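Local atomic coordinates of hypothetical protein (Bacteroides eggerthii, PDB entry 4JGL), a protein that is of unknown function but adopts a streptavidin-like beta fold supplemented by two extra alpha helices. Residues P21-F34 / G133-R145. Sequence-based numbering, arbitrary orientation. Where two conformers were deposited one is given.
Sequences PSGYLMPAISANNF and GKYYYLCGDAEAR
Tyr-137 and the turn at Ala-31 to Phe-34 illustrate how one phenol can tie a loop to a sheet. The Tyr-137 OH donates to Ala-31 O (2.7 Å), which lies at the ring's edge in its plane, and accepts from Phe-34 N (3.0 Å), so a single oxygen grips the chain on both sides of Asn-32 and Asn-33. The side chains of Ile-29 and Tyr-137 cross at about a right angle, with Ile-29 CB 3.8 Å from Tyr-137 CE1. A phenylalanine in place of Tyr-137 would probably leave Phe-34 N and Ala-31 O without this shared partner and the turn freer to shift.

Within the same turn, Asn-32 CB sits over the centre of the Tyr-135 ring, 3.4 Å from the centroid, a CH-pi contact. Its CG stands between the backbone N and the carbonyl carbon (chi1 68°), which runs the side chain alongside the ring. Ala-28 CB makes a second, more offset CH-pi contact with Tyr-136, whose ring also engages Lys-57 in a cation-pi interaction.

Behind these side chains, strands 22-29 and 135-140 pair antiparallel. Ile-29 and Tyr-135 exchange two backbone bonds, Leu-25 and Cys-139 two more; between these pairs the regular pairing is interrupted at Met-26 and Pro-27, where Tyr-137 N still meets Pro-27 O almost head-on (C=O...N 176°). On one face Met-26, present as selenomethionine, lies side by side with Leu-138, with CE 3.6 Å from Leu-138 CD2, and both reach Phe-55; on the other, Pro-27 and Cys-139 touch Phe-38, which also meets Tyr-137 edge-to-face.

Farther along, Asp-141 N donates to Gly-23 O, while Asp-141 OD2 caps the following helix through Ala-144 N (2.9 Å). Leu-25 packs across this carboxylate. Pairing of the first strand with the last closes the curled sheet of this streptavidin-like fold, and the Tyr-137 phenol and Asp-141 carboxylate probably hold the loop and the helix start in place.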
loop_
_atom_site.group_PDB
_atom_site.type_symbol
_atom_site.label_atom_id
_atom_site.label_comp_id
_atom_site.label_asym_id
_atom_site.label_seq_id
_atom_site.Cartn_x
_atom_site.Cartn_y
_atom_site.Cartn_z
ATOM N N PRO A 21 2.408 -3.275 -12.610
ATOM C CA PRO A 21 1.968 -2.787 -11.299
ATOM C C PRO A 21 1.519 -1.330 -11.346
ATOM O O PRO A 21 1.888 -0.546 -12.247
ATOM C CB PRO A 21 3.216 -2.926 -10.441
ATOM C CG PRO A 21 4.341 -2.746 -11.424
ATOM C CD PRO A 21 3.871 -3.423 -12.686
ATOM N N SER A 22 0.747 -0.958 -10.342
ATOM C CA SER A 22 0.292 0.405 -10.253
ATOM C C SER A 22 0.462 0.981 -8.858
ATOM O O SER A 22 0.387 0.285 -7.850
ATOM C CB SER A 22 -1.160 0.498 -10.698
ATOM O OG SER A 22 -1.923 -0.539 -10.099
ATOM N N GLY A 23 0.753 2.268 -8.825
ATOM C CA GLY A 23 0.913 3.010 -7.588
ATOM C C GLY A 23 -0.257 3.905 -7.279
ATOM O O GLY A 23 -0.953 4.388 -8.179
ATOM N N TYR A 24 -0.440 4.164 -5.991
ATOM C CA TYR A 24 -1.566 4.934 -5.483
ATOM C C TYR A 24 -1.154 5.800 -4.337
ATOM O O TYR A 24 -0.372 5.375 -3.463
ATOM C CB TYR A 24 -2.706 4.024 -4.993
ATOM C CG TYR A 24 -3.180 3.084 -6.056
ATOM C CD1 TYR A 24 -4.110 3.489 -6.999
ATOM C CD2 TYR A 24 -2.662 1.814 -6.149
ATOM C CE1 TYR A 24 -4.513 2.635 -8.019
ATOM C CE2 TYR A 24 -3.023 0.977 -7.180
ATOM C CZ TYR A 24 -3.973 1.365 -8.082
ATOM O OH TYR A 24 -4.348 0.534 -9.105
ATOM N N LEU A 25 -1.710 7.013 -4.285
ATOM C CA LEU A 25 -1.761 7.735 -3.036
ATOM C C LEU A 25 -3.009 7.302 -2.275
ATOM O O LEU A 25 -4.041 6.997 -2.872
ATOM C CB LEU A 25 -1.821 9.237 -3.288
ATOM C CG LEU A 25 -0.535 9.830 -3.858
ATOM C CD1 LEU A 25 -0.730 11.321 -4.236
ATOM C CD2 LEU A 25 0.647 9.637 -2.934
HETATM N N MSE A 26 -2.892 7.248 -0.946
HETATM C CA MSE A 26 -3.924 6.685 -0.081
HETATM C C MSE A 26 -4.266 7.660 1.047
HETATM O O MSE A 26 -3.902 7.446 2.207
HETATM C CB MSE A 26 -3.491 5.345 0.508
HETATM C CG MSE A 26 -3.142 4.284 -0.553
HETATM SE SE MSE A 26 -2.820 2.607 0.196
HETATM C CE MSE A 26 -4.632 2.256 0.907
ATOM N N PRO A 27 -4.980 8.735 0.710
ATOM C CA PRO A 27 -5.498 9.607 1.765
ATOM C C PRO A 27 -6.615 8.869 2.516
ATOM O O PRO A 27 -7.270 7.980 1.962
ATOM C CB PRO A 27 -6.054 10.794 0.980
ATOM C CG PRO A 27 -6.463 10.209 -0.317
ATOM C CD PRO A 27 -5.428 9.134 -0.622
ATOM N N ALA A 28 -6.832 9.265 3.763
ATOM C CA ALA A 28 -7.894 8.753 4.602
ATOM C C ALA A 28 -8.848 9.896 4.917
ATOM O O ALA A 28 -8.431 10.924 5.405
ATOM C CB ALA A 28 -7.351 8.135 5.896
ATOM N N ILE A 29 -10.134 9.684 4.643
ATOM C CA ILE A 29 -11.168 10.738 4.725
ATOM C C ILE A 29 -12.393 10.184 5.441
ATOM O O ILE A 29 -12.735 9.018 5.272
ATOM C CB ILE A 29 -11.543 11.186 3.302
ATOM C CG1 ILE A 29 -10.298 11.667 2.578
ATOM C CG2 ILE A 29 -12.625 12.269 3.295
ATOM C CD1 ILE A 29 -10.480 11.944 1.104
ATOM N N SER A 30 -13.061 11.012 6.258
ATOM C CA SER A 30 -14.199 10.519 7.029
ATOM C C SER A 30 -15.358 10.049 6.146
ATOM O O SER A 30 -16.080 9.131 6.519
ATOM C CB SER A 30 -14.694 11.574 8.024
ATOM O OG SER A 30 -13.694 11.810 8.978
ATOM N N ALA A 31 -15.553 10.701 5.002
ATOM C CA ALA A 31 -16.617 10.339 4.066
ATOM C C ALA A 31 -16.102 9.335 3.040
ATOM O O ALA A 31 -14.969 9.432 2.596
ATOM C CB ALA A 31 -17.120 11.568 3.344
ATOM N N ASN A 32 -16.970 8.432 2.604
ATOM C CA ASN A 32 -16.639 7.441 1.577
ATOM C C ASN A 32 -17.052 7.847 0.172
ATOM O O ASN A 32 -16.883 7.066 -0.754
ATOM C CB ASN A 32 -17.197 6.059 1.904
ATOM C CG ASN A 32 -18.685 5.985 1.848
ATOM O OD1 ASN A 32 -19.356 6.957 1.501
ATOM N ND2 ASN A 32 -19.230 4.795 2.144
ATOM N N ASN A 33 -17.522 9.086 0.009
ATOM C CA ASN A 33 -17.989 9.588 -1.276
ATOM C C ASN A 33 -17.385 10.950 -1.633
ATOM O O ASN A 33 -17.956 11.741 -2.391
ATOM C CB ASN A 33 -19.511 9.646 -1.272
ATOM C CG ASN A 33 -20.045 10.661 -0.314
ATOM O OD1 ASN A 33 -19.339 11.124 0.568
ATOM N ND2 ASN A 33 -21.320 11.055 -0.505
ATOM N N PHE A 34 -16.197 11.220 -1.124
ATOM C CA PHE A 34 -15.519 12.464 -1.416
ATOM C C PHE A 34 -15.012 12.502 -2.845
ATOM O O PHE A 34 -14.447 11.518 -3.332
ATOM C CB PHE A 34 -14.360 12.696 -0.447
ATOM C CG PHE A 34 -13.506 13.889 -0.775
ATOM C CD1 PHE A 34 -13.966 15.191 -0.562
ATOM C CD2 PHE A 34 -12.233 13.734 -1.280
ATOM C CE1 PHE A 34 -13.168 16.271 -0.873
ATOM C CE2 PHE A 34 -11.453 14.797 -1.562
ATOM C CZ PHE A 34 -11.901 16.080 -1.360
ATOM N N GLY A 133 -11.724 5.384 12.033
ATOM C CA GLY A 133 -12.756 6.337 11.714
ATOM C C GLY A 133 -12.784 6.891 10.308
ATOM O O GLY A 133 -13.618 7.733 10.008
ATOM N N LYS A 134 -11.888 6.436 9.432
ATOM C CA LYS A 134 -11.806 6.997 8.095
ATOM C C LYS A 134 -11.688 5.952 7.010
ATOM O O LYS A 134 -11.233 4.841 7.237
ATOM C CB LYS A 134 -10.639 7.963 7.995
ATOM C CG LYS A 134 -10.834 9.181 8.929
ATOM C CD LYS A 134 -9.780 10.214 8.729
ATOM C CE LYS A 134 -10.027 11.476 9.552
ATOM N NZ LYS A 134 -8.880 12.418 9.462
ATOM N N TYR A 135 -12.090 6.351 5.811
ATOM C CA TYR A 135 -11.965 5.530 4.621
ATOM C C TYR A 135 -10.688 5.837 3.868
ATOM O O TYR A 135 -10.450 6.987 3.526
ATOM C CB TYR A 135 -13.143 5.768 3.679
ATOM C CG TYR A 135 -14.478 5.381 4.267
ATOM C CD1 TYR A 135 -14.928 4.084 4.193
ATOM C CD2 TYR A 135 -15.277 6.312 4.924
ATOM C CE1 TYR A 135 -16.145 3.714 4.725
ATOM C CE2 TYR A 135 -16.493 5.943 5.459
ATOM C CZ TYR A 135 -16.931 4.657 5.351
ATOM O OH TYR A 135 -18.160 4.307 5.895
ATOM N N TYR A 136 -9.879 4.807 3.617
ATOM C CA TYR A 136 -8.762 4.953 2.711
ATOM C C TYR A 136 -9.257 4.922 1.272
ATOM O O TYR A 136 -10.102 4.111 0.904
ATOM C CB TYR A 136 -7.749 3.829 2.914
ATOM C CG TYR A 136 -6.827 4.055 4.076
ATOM C CD1 TYR A 136 -5.780 4.961 3.990
ATOM C CD2 TYR A 136 -6.983 3.360 5.262
ATOM C CE1 TYR A 136 -4.920 5.200 5.065
ATOM C CE2 TYR A 136 -6.122 3.574 6.331
ATOM C CZ TYR A 136 -5.096 4.496 6.229
ATOM O OH TYR A 136 -4.276 4.717 7.325
ATOM N N TYR A 137 -8.696 5.795 0.456
ATOM C CA TYR A 137 -8.894 5.787 -0.975
ATOM C C TYR A 137 -7.640 5.304 -1.671
ATOM O O TYR A 137 -6.540 5.364 -1.112
ATOM C CB TYR A 137 -9.219 7.196 -1.465
ATOM C CG TYR A 137 -10.591 7.691 -1.044
ATOM C CD1 TYR A 137 -10.875 8.020 0.279
ATOM C CD2 TYR A 137 -11.608 7.840 -1.969
ATOM C CE1 TYR A 137 -12.120 8.507 0.647
ATOM C CE2 TYR A 137 -12.847 8.327 -1.601
ATOM C CZ TYR A 137 -13.087 8.670 -0.296
ATOM O OH TYR A 137 -14.352 9.138 0.031
ATOM N N LEU A 138 -7.814 4.834 -2.906
ATOM C CA LEU A 138 -6.690 4.580 -3.813
ATOM C C LEU A 138 -6.843 5.581 -4.943
ATOM O O LEU A 138 -7.777 5.516 -5.734
ATOM C CB LEU A 138 -6.717 3.156 -4.376
ATOM C CG LEU A 138 -6.610 2.005 -3.395
ATOM C CD1 LEU A 138 -6.631 0.669 -4.107
ATOM C CD2 LEU A 138 -5.379 2.104 -2.561
ATOM N N CYS A 139 -5.891 6.507 -5.052
ATOM C CA CYS A 139 -5.823 7.500 -6.115
ATOM C C CYS A 139 -4.626 7.186 -6.981
ATOM O O CYS A 139 -3.488 7.215 -6.501
ATOM C CB CYS A 139 -5.708 8.905 -5.523
ATOM S SG CYS A 139 -7.042 9.350 -4.387
ATOM N N GLY A 140 -4.858 6.840 -8.241
ATOM C CA GLY A 140 -3.735 6.482 -9.108
ATOM C C GLY A 140 -2.708 7.592 -9.164
ATOM O O GLY A 140 -3.057 8.764 -9.301
ATOM N N ASP A 141 -1.438 7.241 -9.065
ATOM C CA ASP A 141 -0.388 8.231 -8.924
ATOM C C ASP A 141 0.933 7.672 -9.397
ATOM O O ASP A 141 1.346 6.611 -8.948
ATOM C CB ASP A 141 -0.280 8.673 -7.463
ATOM C CG ASP A 141 0.582 9.889 -7.297
ATOM O OD1 ASP A 141 0.152 11.004 -7.664
ATOM O OD2 ASP A 141 1.703 9.741 -6.810
ATOM N N ALA A 142 1.592 8.392 -10.292
ATOM C CA ALA A 142 2.892 7.976 -10.783
ATOM C C ALA A 142 3.975 8.090 -9.716
ATOM O O ALA A 142 4.807 7.198 -9.587
ATOM C CB ALA A 142 3.269 8.790 -12.042
ATOM N N GLU A 143 3.980 9.189 -8.959
ATOM C CA GLU A 143 5.018 9.385 -7.973
ATOM C C GLU A 143 4.998 8.300 -6.887
ATOM O O GLU A 143 6.050 7.897 -6.405
ATOM C CB GLU A 143 4.958 10.805 -7.404
ATOM C CG GLU A 143 5.374 11.853 -8.444
ATOM C CD GLU A 143 5.217 13.280 -8.010
ATOM O OE1 GLU A 143 4.421 13.565 -7.103
ATOM O OE2 GLU A 143 5.869 14.115 -8.648
ATOM N N ALA A 144 3.820 7.803 -6.525
ATOM C CA ALA A 144 3.750 6.724 -5.570
ATOM C C ALA A 144 4.408 5.470 -6.135
ATOM O O ALA A 144 5.099 4.733 -5.439
ATOM C CB ALA A 144 2.263 6.447 -5.195
ATOM N N ARG A 145 4.157 5.195 -7.417
ATOM C CA ARG A 145 4.807 4.085 -8.087
ATOM C C ARG A 145 6.327 4.256 -8.074
ATOM O O ARG A 145 7.060 3.330 -7.783
ATOM C CB ARG A 145 4.287 3.932 -9.524
ATOM C CG ARG A 145 4.953 2.796 -10.267
ATOM C CD ARG A 145 4.329 2.498 -11.606
ATOM N NE ARG A 145 4.491 3.563 -12.583
ATOM C CZ ARG A 145 5.558 3.732 -13.363
ATOM N NH1 ARG A 145 6.645 2.967 -13.247
ATOM N NH2 ARG A 145 5.538 4.684 -14.281
HETATM O O HOH W 1 0.932 4.323 -10.885
HETATM O O HOH W 2 -6.262 12.005 7.282
HETATM O O HOH W 3 -13.416 10.880 11.441
#